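Local coordinates for malonyl acyl carrier protein transacylase (Streptococcus pneumoniae, PDB 3IM8), which probably catalyses the transfer of malonyl groups from malonyl-CoA to holo-acyl carrier protein, a step of fatty acid synthesis, at residues Leu7-Gly12 and Ala67-Ile72; Arg74-Lys79 and Ile270-Gly275; Phe281-Lys284 and His290-His293; Ala292-Gln297 and Val301-Lys306. All coordinates share one frame; numbering follows the deposited sequence.

Overall arrangement
All four contacts lay helices on one parallel sheet. Contacts 1 and 2 are the buried ones: successive turns of helix 58-78 cover strand 4-8 and then its neighbour 268-272, and the hydroxyl of Ser69 from contact 1 binds Gly273 O from contact 2. Contacts 3 and 4 sit nearer the surface and share strand 290-294, whose Leu291 and Ala292 face helices on opposite sides of the sheet. The chemistry follows position. Contact 1 pairs an aromatic ring edge with a small serine, contact 2 is purely aliphatic, contact 3 sets a leucine against a buried valine and the stem of an exposed lysine, and contact 4 combines aliphatic packing with a helical backbone bond.

Contact 1. Residues Leu7-Gly12 and Ala67-Ile72; sequences LFAGQG and ATSVAI
Phe8 and Ser69 meet edge-on: Ser69 CB lies close to the plane of the phenyl ring, 4.1 Å from Phe8 CD2, so the rim of the ring, not its face, is turned to the helix. The neighbouring rim atom Phe8 CE2 comes to 4.2 Å from the carbonyl oxygen Ser69 O, which places the ring beside the helix backbone. Beyond the ring, the methyl of Ala9 stands 4.4 Å from Ser69 OG and makes a looser second touch. The small serine is consistent with the close approach of the chains, 6.9 Å between the CA atoms of Phe8 and Ser69.

One step out, the hydroxyl is oriented by partners other than Phe8 and Ala9. With OG beside the backbone N (chi1 -61°), it is turned back toward the preceding helical turn; its one hydrogen is divided between Ile65 O and Gly273 O or favours one, Gly273 O at the end of strand 268-272 being the stronger partner. This buried hydroxyl thus ties helix 58-78 to the loop after that strand, where Pro274 packs against both Ala9 and Ser69. The Phe8 ring leans on Ser95, Ala96 and Ala99 of helix 92-99, and the backbone of Phe8 is bonded to Ala87 of the adjacent strand 85-88 and to Leu89 just beyond it. These residues lead to Ser90, predicted as an active-site residue, whose side chain is about 10 Å from that of Ala9. The arrangement is typical of the central parallel sheet of an acyl transferase domain, where helices pack beside a strand end next to what is probably a GxSxG nucleophile elbow.

Contact 2. Residues Arg74-Lys79 and Ile270-Gly275; sequences RLLQEK and IEIGPG
Leu76 rests a single methyl, CD1, on two isoleucines of the strand. Leu76 CD1 lies 3.6 Å from Ile272 CD1 and 3.8 Å from Ile270 CG2, and these two touches make up the tight part of the contact, which consists of apolar side chains alone. The approaches differ: Leu76 and Ile272 slide past one another in opposite directions, whereas Leu76 meets Ile270 at a slant. Ile272 reaches the leucine through a bent chain, its second torsion of -59° turning CD1 toward the helix although its CB is not aimed there. Ile270 instead offers its branch methyl. Being two residues apart on the strand, the isoleucines share one face of the sheet, and Phe6, Leu300 and Leu303 fill in round Leu76 to complete an apolar layer. The backbones stay well apart, with 9.0 Å between the CA atoms of Leu76 and Ile272, and side chains span the interval.

The outward side of the helical segment is polar. Glu78 is exposed, and Arg74, Gln77 and Lys79 are partly so; Arg74 bonds to Thr32 and Gln77 to Gln82, while Lys79 has a weak bond to Tyr26. On the far face of the strand, Glu271 points away from the helix, and its buried carboxylate is held by Leu278 N and the hydroxyl of Ser279 at the start of helix 277-285. Such a layer of branched aliphatic residues, facing a helix laid over parallel strands, is typical of the core of a three-layer alpha/beta/alpha domain.

Contact 3. Residues Phe281-Lys284 and His290-His293; sequences FVKK and HLAH
Leu291 and Val282 provide the apolar part of the contact. The methyl Leu291 CD2 approaches Val282 CG1 at 4.3 Å, a loose touch between two branch ends. With CG of Leu291 anti to the backbone N (chi1 -179°) and a second torsion of 60°, the fork is turned so that CD2 is the methyl that meets the helix. Lys283 adds an aliphatic touch, its CG also 4.3 Å from Leu291 CD2, after which the lysine chain leads away and leaves the contact to its stem.

A second kind of touch is between side chain and main chain: Leu291 CD2 lies 4.1 Å from Lys283 N. One methyl thus meets the helix at three points, against the valine branch, the backbone and the base of the lysine, and the CA atoms of Lys283 and Leu291 are 7.9 Å apart. The two segments belong to a beta-alpha-beta crossover in which strand 268-272 leads into helix 277-285 and the chain returns as strand 290-294, parallel to the first and next to it.

Hydrogen bonding here is a matter for each element separately. The strand is bonded to its neighbour through backbone pairs of Ala292 with Phe269 and Glu271, and of His290 with Phe269. In the helical segment, Lys284 N makes a weak bond to Phe281 O.

Further apolar neighbours close the buried side. Phe269 of the neighbouring strand 268-272 touches both Val282 and Leu291, while Phe254 and Ile258 of helix 254-263 reach Val282; Lys283 lies at the exposed margin.

Contact 4. Residues Ala292-Gln297 and Val301-Lys306; sequences AHVEDQ and VALLEK
Leu303 can be followed outward from the helix onto the strand. Its CB already lies 4.1 Å from Val294 CG2, and CG, one bond further, is at 4.0 Å from the same methyl, so the valine branch rests against the root of the leucine. The two side chains cross at about a right angle. With CG anti to the backbone N (chi1 -176°), the fork is carried on toward the sheet, where the tip CD2 comes to 4.3 Å from Ala292 CB. Leu76 of helix 58-78 and Ile270 of the adjoining strand also pack on this leucine, which is buried. On the exposed side, Lys306 bends at its third torsion and brings NZ to 3.9 Å from Ala292 CB, a plain touch on a methyl.

Farther along, where the chain turns from strand to helix, the link is polar. Val301 N donates to Gln297 O at 3.0 Å, almost straight at the hydrogen (168°), as the first turn of helix 297-304 forms. Val301 CG2 lies 3.6 Å from Gln297 O, so the methyl lies beside the oxygen that Val301 N-H binds. Asp296 occupies the N-cap, its side chain capping a backbone N in that first turn and bonding to the hydroxyl of Ser299, whose OG is also hydrogen-bonded to Glu295 N.

The chain turns tightly from strand 290-294 into helix 297-304, which lies back over this outermost strand. This is typical of the final beta-alpha element of an alpha/beta domain, here covering the same face of the sheet as helix 58-78.

Contact 1. Residues Leu7-Gly12 and Ala67-Ile72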
loop_
_atom_site.group_PDB
_atom_site.type_symbol
_atom_site.label_atom_id
_atom_site.label_comp_id
_atom_site.label_asym_id
_atom_site.label_seq_id
_atom_site.Cartn_x
_atom_site.Cartn_y
_atom_site.Cartn_z
ATOM N N LEU A 7 -4.043 7.400 -6.029
ATOM C CA LEU A 7 -3.731 6.049 -5.619
ATOM C C LEU A 7 -2.383 6.129 -4.904
ATOM O O LEU A 7 -1.375 6.498 -5.509
ATOM C CB LEU A 7 -3.625 5.189 -6.844
ATOM C CG LEU A 7 -4.893 5.100 -7.703
ATOM C CD1 LEU A 7 -4.621 4.238 -8.923
ATOM C CD2 LEU A 7 -6.153 4.611 -6.957
ATOM N N PHE A 8 -2.336 5.747 -3.632
ATOM C CA PHE A 8 -1.066 5.941 -2.889
ATOM C C PHE A 8 -0.162 4.686 -2.822
ATOM O O PHE A 8 -0.609 3.619 -2.473
ATOM C CB PHE A 8 -1.346 6.475 -1.503
ATOM C CG PHE A 8 -1.885 7.893 -1.480
ATOM C CD1 PHE A 8 -3.216 8.151 -1.752
ATOM C CD2 PHE A 8 -1.068 8.954 -1.110
ATOM C CE1 PHE A 8 -3.725 9.459 -1.701
ATOM C CE2 PHE A 8 -1.548 10.237 -1.030
ATOM C CZ PHE A 8 -2.883 10.508 -1.339
ATOM N N ALA A 9 1.120 4.851 -3.164
ATOM C CA ALA A 9 2.171 3.843 -3.016
ATOM C C ALA A 9 2.202 3.040 -1.708
ATOM O O ALA A 9 1.924 3.574 -0.641
ATOM C CB ALA A 9 3.595 4.516 -3.237
ATOM N N GLY A 10 2.591 1.766 -1.831
ATOM C CA GLY A 10 2.890 0.877 -0.708
ATOM C C GLY A 10 4.357 0.542 -0.472
ATOM O O GLY A 10 5.272 0.974 -1.194
ATOM N N GLN A 11 4.572 -0.235 0.580
ATOM C CA GLN A 11 5.913 -0.657 0.974
ATOM C C GLN A 11 6.566 -1.381 -0.199
ATOM O O GLN A 11 5.897 -2.087 -0.906
ATOM C CB GLN A 11 5.779 -1.598 2.187
ATOM C CG GLN A 11 7.020 -1.930 2.874
ATOM C CD GLN A 11 6.748 -2.871 4.021
ATOM O OE1 GLN A 11 5.824 -2.658 4.806
ATOM N NE2 GLN A 11 7.535 -3.950 4.098
ATOM N N GLY A 12 7.882 -1.205 -0.385
ATOM C CA GLY A 12 8.594 -1.845 -1.497
ATOM C C GLY A 12 8.948 -0.824 -2.592
ATOM O O GLY A 12 9.888 -1.037 -3.376
ATOM N N ALA A 67 5.317 9.696 4.805
ATOM C CA ALA A 67 5.680 11.099 4.871
ATOM C C ALA A 67 5.955 11.616 3.471
ATOM O O ALA A 67 5.518 12.704 3.123
ATOM C CB ALA A 67 6.903 11.277 5.743
ATOM N N THR A 68 6.666 10.819 2.662
ATOM C CA THR A 68 6.984 11.196 1.293
ATOM C C THR A 68 5.734 11.313 0.428
ATOM O O THR A 68 5.526 12.306 -0.221
ATOM C CB THR A 68 7.923 10.210 0.695
ATOM O OG1 THR A 68 9.153 10.254 1.433
ATOM C CG2 THR A 68 8.177 10.588 -0.769
ATOM N N SER A 69 4.892 10.298 0.469
ATOM C CA SER A 69 3.612 10.327 -0.224
ATOM C C SER A 69 2.695 11.465 0.189
ATOM O O SER A 69 2.155 12.142 -0.679
ATOM C CB SER A 69 2.882 9.016 0.011
ATOM O OG SER A 69 3.674 7.972 -0.517
ATOM N N VAL A 70 2.446 11.622 1.488
ATOM C CA VAL A 70 1.641 12.772 1.978
ATOM C C VAL A 70 2.194 14.091 1.463
ATOM O O VAL A 70 1.422 14.965 1.008
ATOM C CB VAL A 70 1.488 12.772 3.500
ATOM C CG1 VAL A 70 0.710 13.988 3.992
ATOM C CG2 VAL A 70 0.732 11.495 3.912
ATOM N N ALA A 71 3.516 14.244 1.507
ATOM C CA ALA A 71 4.155 15.463 0.951
ATOM C C ALA A 71 3.863 15.668 -0.551
ATOM O O ALA A 71 3.569 16.797 -0.985
ATOM C CB ALA A 71 5.609 15.398 1.151
ATOM N N ILE A 72 3.957 14.600 -1.337
ATOM C CA ILE A 72 3.659 14.672 -2.772
ATOM C C ILE A 72 2.168 15.024 -3.019
ATOM O O ILE A 72 1.815 15.856 -3.874
ATOM C CB ILE A 72 4.052 13.361 -3.503
ATOM C CG1 ILE A 72 5.569 13.169 -3.440
ATOM C CG2 ILE A 72 3.635 13.448 -4.972
ATOM C CD1 ILE A 72 6.055 11.888 -3.937
#

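Contact 2. Residues Arg74-Lys79 and Ile270-Gly275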
loop_
_atom_site.group_PDB
_atom_site.type_symbol
_atom_site.label_atom_id
_atom_site.label_comp_id
_atom_site.label_asym_id
_atom_site.label_seq_id
_atom_site.Cartn_x
_atom_site.Cartn_y
_atom_site.Cartn_z
ATOM N N ARG A 74 0.233 16.672 -0.928
ATOM C CA ARG A 74 0.117 18.063 -0.520
ATOM C C ARG A 74 0.669 19.027 -1.572
ATOM O O ARG A 74 0.091 20.099 -1.806
ATOM C CB ARG A 74 0.755 18.326 0.855
ATOM C CG ARG A 74 -0.057 17.851 2.011
ATOM C CD ARG A 74 0.736 17.942 3.306
ATOM N NE ARG A 74 -0.049 17.591 4.488
ATOM C CZ ARG A 74 0.382 17.778 5.730
ATOM N NH1 ARG A 74 1.585 18.317 5.928
ATOM N NH2 ARG A 74 -0.405 17.469 6.770
ATOM N N LEU A 75 1.755 18.633 -2.239
ATOM C CA LEU A 75 2.266 19.411 -3.368
ATOM C C LEU A 75 1.239 19.500 -4.510
ATOM O O LEU A 75 0.959 20.616 -5.005
ATOM C CB LEU A 75 3.628 18.883 -3.853
ATOM C CG LEU A 75 4.279 19.524 -5.100
ATOM C CD1 LEU A 75 4.373 21.050 -5.036
ATOM C CD2 LEU A 75 5.649 18.933 -5.377
ATOM N N LEU A 76 0.702 18.344 -4.925
ATOM C CA LEU A 76 -0.349 18.286 -5.921
ATOM C C LEU A 76 -1.513 19.236 -5.531
ATOM O O LEU A 76 -2.003 19.985 -6.394
ATOM C CB LEU A 76 -0.836 16.833 -6.159
ATOM C CG LEU A 76 0.119 15.869 -6.894
ATOM C CD1 LEU A 76 -0.618 14.753 -7.497
ATOM C CD2 LEU A 76 0.857 16.608 -8.016
ATOM N N GLN A 77 -1.896 19.255 -4.248
ATOM C CA GLN A 77 -2.929 20.172 -3.753
ATOM C C GLN A 77 -2.614 21.650 -4.010
ATOM O O GLN A 77 -3.480 22.401 -4.477
ATOM C CB GLN A 77 -3.222 19.967 -2.267
ATOM C CG GLN A 77 -4.025 18.720 -1.944
ATOM C CD GLN A 77 -4.474 18.708 -0.521
ATOM O OE1 GLN A 77 -3.658 18.732 0.424
ATOM N NE2 GLN A 77 -5.777 18.626 -0.337
ATOM N N GLU A 78 -1.377 22.054 -3.730
ATOM C CA GLU A 78 -0.862 23.389 -4.045
ATOM C C GLU A 78 -0.876 23.736 -5.537
ATOM O O GLU A 78 -1.063 24.886 -5.868
ATOM C CB GLU A 78 0.579 23.528 -3.520
ATOM C CG GLU A 78 1.346 24.817 -3.980
ATOM C CD GLU A 78 2.787 24.888 -3.448
ATOM O OE1 GLU A 78 3.690 25.063 -4.284
ATOM O OE2 GLU A 78 3.014 24.775 -2.201
ATOM N N LYS A 79 -0.622 22.771 -6.427
ATOM C CA LYS A 79 -0.715 22.979 -7.902
ATOM C C LYS A 79 -2.170 22.892 -8.449
ATOM O O LYS A 79 -2.406 22.982 -9.661
ATOM C CB LYS A 79 0.237 22.028 -8.660
ATOM C CG LYS A 79 1.725 22.122 -8.221
ATOM C CD LYS A 79 2.576 23.198 -8.961
ATOM C CE LYS A 79 3.841 23.576 -8.180
ATOM N NZ LYS A 79 4.812 24.523 -8.840
ATOM N N ILE A 270 -4.314 9.242 -10.634
ATOM C CA ILE A 270 -2.955 9.824 -10.380
ATOM C C ILE A 270 -2.333 9.005 -9.278
ATOM O O ILE A 270 -2.867 8.970 -8.155
ATOM C CB ILE A 270 -2.967 11.339 -10.040
ATOM C CG1 ILE A 270 -3.425 12.164 -11.285
ATOM C CG2 ILE A 270 -1.571 11.836 -9.665
ATOM C CD1 ILE A 270 -3.642 13.658 -11.008
ATOM N N GLU A 271 -1.249 8.303 -9.605
ATOM C CA GLU A 271 -0.563 7.535 -8.572
ATOM C C GLU A 271 0.433 8.466 -7.898
ATOM O O GLU A 271 1.245 9.135 -8.565
ATOM C CB GLU A 271 0.121 6.289 -9.156
ATOM C CG GLU A 271 1.037 5.599 -8.146
ATOM C CD GLU A 271 1.630 4.355 -8.689
ATOM O OE1 GLU A 271 1.613 4.189 -9.926
ATOM O OE2 GLU A 271 2.121 3.534 -7.889
ATOM N N ILE A 272 0.362 8.536 -6.568
ATOM C CA ILE A 272 1.220 9.415 -5.778
ATOM C C ILE A 272 2.450 8.597 -5.388
ATOM O O ILE A 272 2.289 7.548 -4.804
ATOM C CB ILE A 272 0.504 9.838 -4.482
ATOM C CG1 ILE A 272 -0.876 10.399 -4.784
ATOM C CG2 ILE A 272 1.425 10.816 -3.633
ATOM C CD1 ILE A 272 -0.838 11.615 -5.710
ATOM N N GLY A 273 3.664 9.083 -5.661
ATOM C CA GLY A 273 4.875 8.269 -5.499
ATOM C C GLY A 273 5.209 8.046 -4.022
ATOM O O GLY A 273 4.501 8.549 -3.160
ATOM N N PRO A 274 6.316 7.336 -3.729
ATOM C CA PRO A 274 7.344 6.878 -4.689
ATOM C C PRO A 274 6.893 5.786 -5.627
ATOM O O PRO A 274 6.030 4.975 -5.267
ATOM C CB PRO A 274 8.444 6.312 -3.769
ATOM C CG PRO A 274 7.724 5.988 -2.429
ATOM C CD PRO A 274 6.695 7.070 -2.327
ATOM N N GLY A 275 7.509 5.702 -6.798
ATOM C CA GLY A 275 7.257 4.559 -7.678
ATOM C C GLY A 275 6.024 4.683 -8.574
ATOM O O GLY A 275 5.251 5.633 -8.442
#

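Contact 3. Residues Phe281-Lys284 and His290-His293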
loop_
_atom_site.group_PDB
_atom_site.type_symbol
_atom_site.label_atom_id
_atom_site.label_comp_id
_atom_site.label_asym_id
_atom_site.label_seq_id
_atom_site.Cartn_x
_atom_site.Cartn_y
_atom_site.Cartn_z
ATOM N N PHE A 281 -0.534 -1.773 -12.512
ATOM C CA PHE A 281 -1.746 -2.540 -12.226
ATOM C C PHE A 281 -2.974 -1.953 -12.941
ATOM O O PHE A 281 -3.686 -2.673 -13.593
ATOM C CB PHE A 281 -2.044 -2.607 -10.702
ATOM C CG PHE A 281 -0.984 -3.327 -9.853
ATOM C CD1 PHE A 281 -0.915 -3.081 -8.502
ATOM C CD2 PHE A 281 -0.104 -4.259 -10.393
ATOM C CE1 PHE A 281 0.009 -3.720 -7.700
ATOM C CE2 PHE A 281 0.811 -4.934 -9.575
ATOM C CZ PHE A 281 0.877 -4.630 -8.235
ATOM N N VAL A 282 -3.231 -0.653 -12.813
ATOM C CA VAL A 282 -4.446 -0.030 -13.439
ATOM C C VAL A 282 -4.424 -0.072 -15.014
ATOM O O VAL A 282 -5.488 -0.033 -15.681
ATOM C CB VAL A 282 -4.634 1.441 -12.905
ATOM C CG1 VAL A 282 -5.742 2.192 -13.684
ATOM C CG2 VAL A 282 -4.902 1.445 -11.337
ATOM N N LYS A 283 -3.225 -0.116 -15.587
ATOM C CA LYS A 283 -3.029 -0.214 -17.029
ATOM C C LYS A 283 -3.482 -1.596 -17.521
ATOM O O LYS A 283 -3.988 -1.724 -18.618
ATOM C CB LYS A 283 -1.545 -0.072 -17.351
ATOM C CG LYS A 283 -1.162 0.919 -18.426
ATOM C CD LYS A 283 -1.160 0.313 -19.823
ATOM C CE LYS A 283 -0.577 1.299 -20.843
ATOM N NZ LYS A 283 -1.226 1.104 -22.156
ATOM N N LYS A 284 -3.259 -2.630 -16.711
ATOM C CA LYS A 284 -3.740 -3.951 -17.021
ATOM C C LYS A 284 -5.254 -4.035 -16.755
ATOM O O LYS A 284 -5.997 -4.527 -17.590
ATOM C CB LYS A 284 -2.969 -5.030 -16.244
ATOM C CG LYS A 284 -1.449 -4.841 -16.162
ATOM C CD LYS A 284 -0.674 -5.710 -17.139
ATOM C CE LYS A 284 0.823 -5.641 -16.884
ATOM N NZ LYS A 284 1.513 -6.787 -17.562
ATOM N N HIS A 290 -7.427 6.922 -17.964
ATOM C CA HIS A 290 -6.412 7.972 -17.972
ATOM C C HIS A 290 -5.556 7.929 -16.694
ATOM O O HIS A 290 -6.061 7.943 -15.583
ATOM C CB HIS A 290 -7.040 9.356 -18.178
ATOM C CG HIS A 290 -7.828 9.488 -19.450
ATOM N ND1 HIS A 290 -7.252 9.369 -20.696
ATOM C CD2 HIS A 290 -9.140 9.748 -19.661
ATOM C CE1 HIS A 290 -8.174 9.541 -21.620
ATOM N NE2 HIS A 290 -9.329 9.768 -21.017
ATOM N N LEU A 291 -4.254 7.888 -16.871
ATOM C CA LEU A 291 -3.362 7.580 -15.774
ATOM C C LEU A 291 -2.096 8.412 -15.859
ATOM O O LEU A 291 -1.626 8.750 -16.955
ATOM C CB LEU A 291 -3.015 6.125 -15.866
ATOM C CG LEU A 291 -2.121 5.307 -14.929
ATOM C CD1 LEU A 291 -2.593 5.273 -13.464
ATOM C CD2 LEU A 291 -2.261 3.914 -15.548
ATOM N N ALA A 292 -1.548 8.702 -14.680
ATOM C CA ALA A 292 -0.403 9.540 -14.489
ATOM C C ALA A 292 0.121 9.168 -13.112
ATOM O O ALA A 292 -0.620 8.672 -12.261
ATOM C CB ALA A 292 -0.856 10.973 -14.478
ATOM N N HIS A 293 1.407 9.373 -12.895
ATOM C CA HIS A 293 1.963 9.220 -11.574
ATOM C C HIS A 293 2.872 10.394 -11.291
ATOM O O HIS A 293 3.391 10.981 -12.218
ATOM C CB HIS A 293 2.704 7.889 -11.478
ATOM C CG HIS A 293 3.879 7.769 -12.399
ATOM N ND1 HIS A 293 5.165 8.122 -12.022
ATOM C CD2 HIS A 293 3.973 7.324 -13.673
ATOM C CE1 HIS A 293 5.994 7.902 -13.023
ATOM N NE2 HIS A 293 5.292 7.428 -14.041
#

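Contact 4. Residues Ala292-Gln297 and Val301-Lys306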
loop_
_atom_site.group_PDB
_atom_site.type_symbol
_atom_site.label_atom_id
_atom_site.label_comp_id
_atom_site.label_asym_id
_atom_site.label_seq_id
_atom_site.Cartn_x
_atom_site.Cartn_y
_atom_site.Cartn_z
ATOM N N ALA A 292 -1.548 8.702 -14.680
ATOM C CA ALA A 292 -0.403 9.540 -14.489
ATOM C C ALA A 292 0.121 9.168 -13.112
ATOM O O ALA A 292 -0.620 8.672 -12.261
ATOM C CB ALA A 292 -0.856 10.973 -14.478
ATOM N N HIS A 293 1.407 9.373 -12.895
ATOM C CA HIS A 293 1.963 9.220 -11.574
ATOM C C HIS A 293 2.872 10.394 -11.291
ATOM O O HIS A 293 3.391 10.981 -12.218
ATOM C CB HIS A 293 2.704 7.889 -11.478
ATOM C CG HIS A 293 3.879 7.769 -12.399
ATOM N ND1 HIS A 293 5.165 8.122 -12.022
ATOM C CD2 HIS A 293 3.973 7.324 -13.673
ATOM C CE1 HIS A 293 5.994 7.902 -13.023
ATOM N NE2 HIS A 293 5.292 7.428 -14.041
ATOM N N VAL A 294 3.061 10.748 -10.013
ATOM C CA VAL A 294 3.990 11.789 -9.639
ATOM C C VAL A 294 4.875 11.279 -8.513
ATOM O O VAL A 294 4.344 10.914 -7.440
ATOM C CB VAL A 294 3.251 13.095 -9.222
ATOM C CG1 VAL A 294 4.271 14.169 -8.845
ATOM C CG2 VAL A 294 2.463 13.635 -10.361
ATOM N N GLU A 295 6.194 11.201 -8.761
ATOM C CA GLU A 295 7.167 10.812 -7.704
ATOM C C GLU A 295 8.414 11.732 -7.645
ATOM O O GLU A 295 9.185 11.668 -6.690
ATOM C CB GLU A 295 7.637 9.358 -7.911
ATOM C CG GLU A 295 8.518 9.219 -9.138
ATOM C CD GLU A 295 9.043 7.836 -9.339
ATOM O OE1 GLU A 295 9.109 7.059 -8.371
ATOM O OE2 GLU A 295 9.349 7.499 -10.492
ATOM N N ASP A 296 8.600 12.578 -8.670
ATOM C CA ASP A 296 9.803 13.426 -8.852
ATOM C C ASP A 296 9.528 14.649 -9.787
ATOM O O ASP A 296 8.400 14.844 -10.245
ATOM C CB ASP A 296 11.012 12.597 -9.346
ATOM C CG ASP A 296 10.784 11.946 -10.708
ATOM O OD1 ASP A 296 9.791 12.281 -11.380
ATOM O OD2 ASP A 296 11.564 11.045 -11.093
ATOM N N GLN A 297 10.528 15.482 -10.056
ATOM C CA GLN A 297 10.281 16.744 -10.778
ATOM C C GLN A 297 9.788 16.428 -12.164
ATOM O O GLN A 297 8.766 16.973 -12.617
ATOM C CB GLN A 297 11.510 17.695 -10.828
ATOM C CG GLN A 297 11.108 19.171 -11.236
ATOM C CD GLN A 297 10.154 19.811 -10.222
ATOM O OE1 GLN A 297 10.207 19.498 -9.019
ATOM N NE2 GLN A 297 9.277 20.718 -10.691
ATOM N N VAL A 301 6.081 17.644 -13.799
ATOM C CA VAL A 301 5.970 18.454 -15.045
ATOM C C VAL A 301 5.126 17.737 -16.093
ATOM O O VAL A 301 4.222 18.332 -16.625
ATOM C CB VAL A 301 7.327 18.847 -15.585
ATOM C CG1 VAL A 301 7.186 19.526 -16.996
ATOM C CG2 VAL A 301 7.989 19.805 -14.615
ATOM N N ALA A 302 5.372 16.444 -16.327
ATOM C CA ALA A 302 4.556 15.659 -17.265
ATOM C C ALA A 302 3.061 15.728 -16.932
ATOM O O ALA A 302 2.235 15.728 -17.834
ATOM C CB ALA A 302 5.035 14.198 -17.334
ATOM N N LEU A 303 2.727 15.810 -15.643
ATOM C CA LEU A 303 1.341 15.930 -15.198
ATOM C C LEU A 303 0.867 17.364 -15.397
ATOM O O LEU A 303 -0.163 17.612 -16.062
ATOM C CB LEU A 303 1.194 15.497 -13.727
ATOM C CG LEU A 303 -0.108 15.394 -12.908
ATOM C CD1 LEU A 303 -0.221 16.530 -11.964
ATOM C CD2 LEU A 303 -1.379 15.201 -13.703
ATOM N N LEU A 304 1.638 18.304 -14.851
ATOM C CA LEU A 304 1.239 19.723 -14.878
ATOM C C LEU A 304 1.054 20.280 -16.319
ATOM O O LEU A 304 0.180 21.126 -16.541
ATOM C CB LEU A 304 2.208 20.626 -14.091
ATOM C CG LEU A 304 2.378 20.557 -12.559
ATOM C CD1 LEU A 304 3.467 21.518 -12.107
ATOM C CD2 LEU A 304 1.096 20.844 -11.813
ATOM N N GLU A 305 1.840 19.791 -17.283
ATOM C CA GLU A 305 1.789 20.336 -18.658
ATOM C C GLU A 305 0.474 20.047 -19.386
ATOM O O GLU A 305 0.222 20.615 -20.460
ATOM C CB GLU A 305 3.001 19.919 -19.508
ATOM C CG GLU A 305 3.052 18.477 -19.872
ATOM C CD GLU A 305 4.366 18.073 -20.524
ATOM O OE1 GLU A 305 4.375 17.018 -21.179
ATOM O OE2 GLU A 305 5.392 18.777 -20.405
ATOM N N LYS A 306 -0.347 19.184 -18.773
ATOM C CA LYS A 306 -1.694 18.849 -19.242
ATOM C C LYS A 306 -2.749 19.789 -18.605
ATOM O O LYS A 306 -3.907 19.783 -18.990
ATOM C CB LYS A 306 -1.994 17.378 -18.945
ATOM C CG LYS A 306 -0.931 16.423 -19.507
ATOM C CD LYS A 306 -1.354 14.940 -19.437
ATOM C CE LYS A 306 -1.565 14.465 -17.975
ATOM N NZ LYS A 306 -1.618 12.979 -17.741
#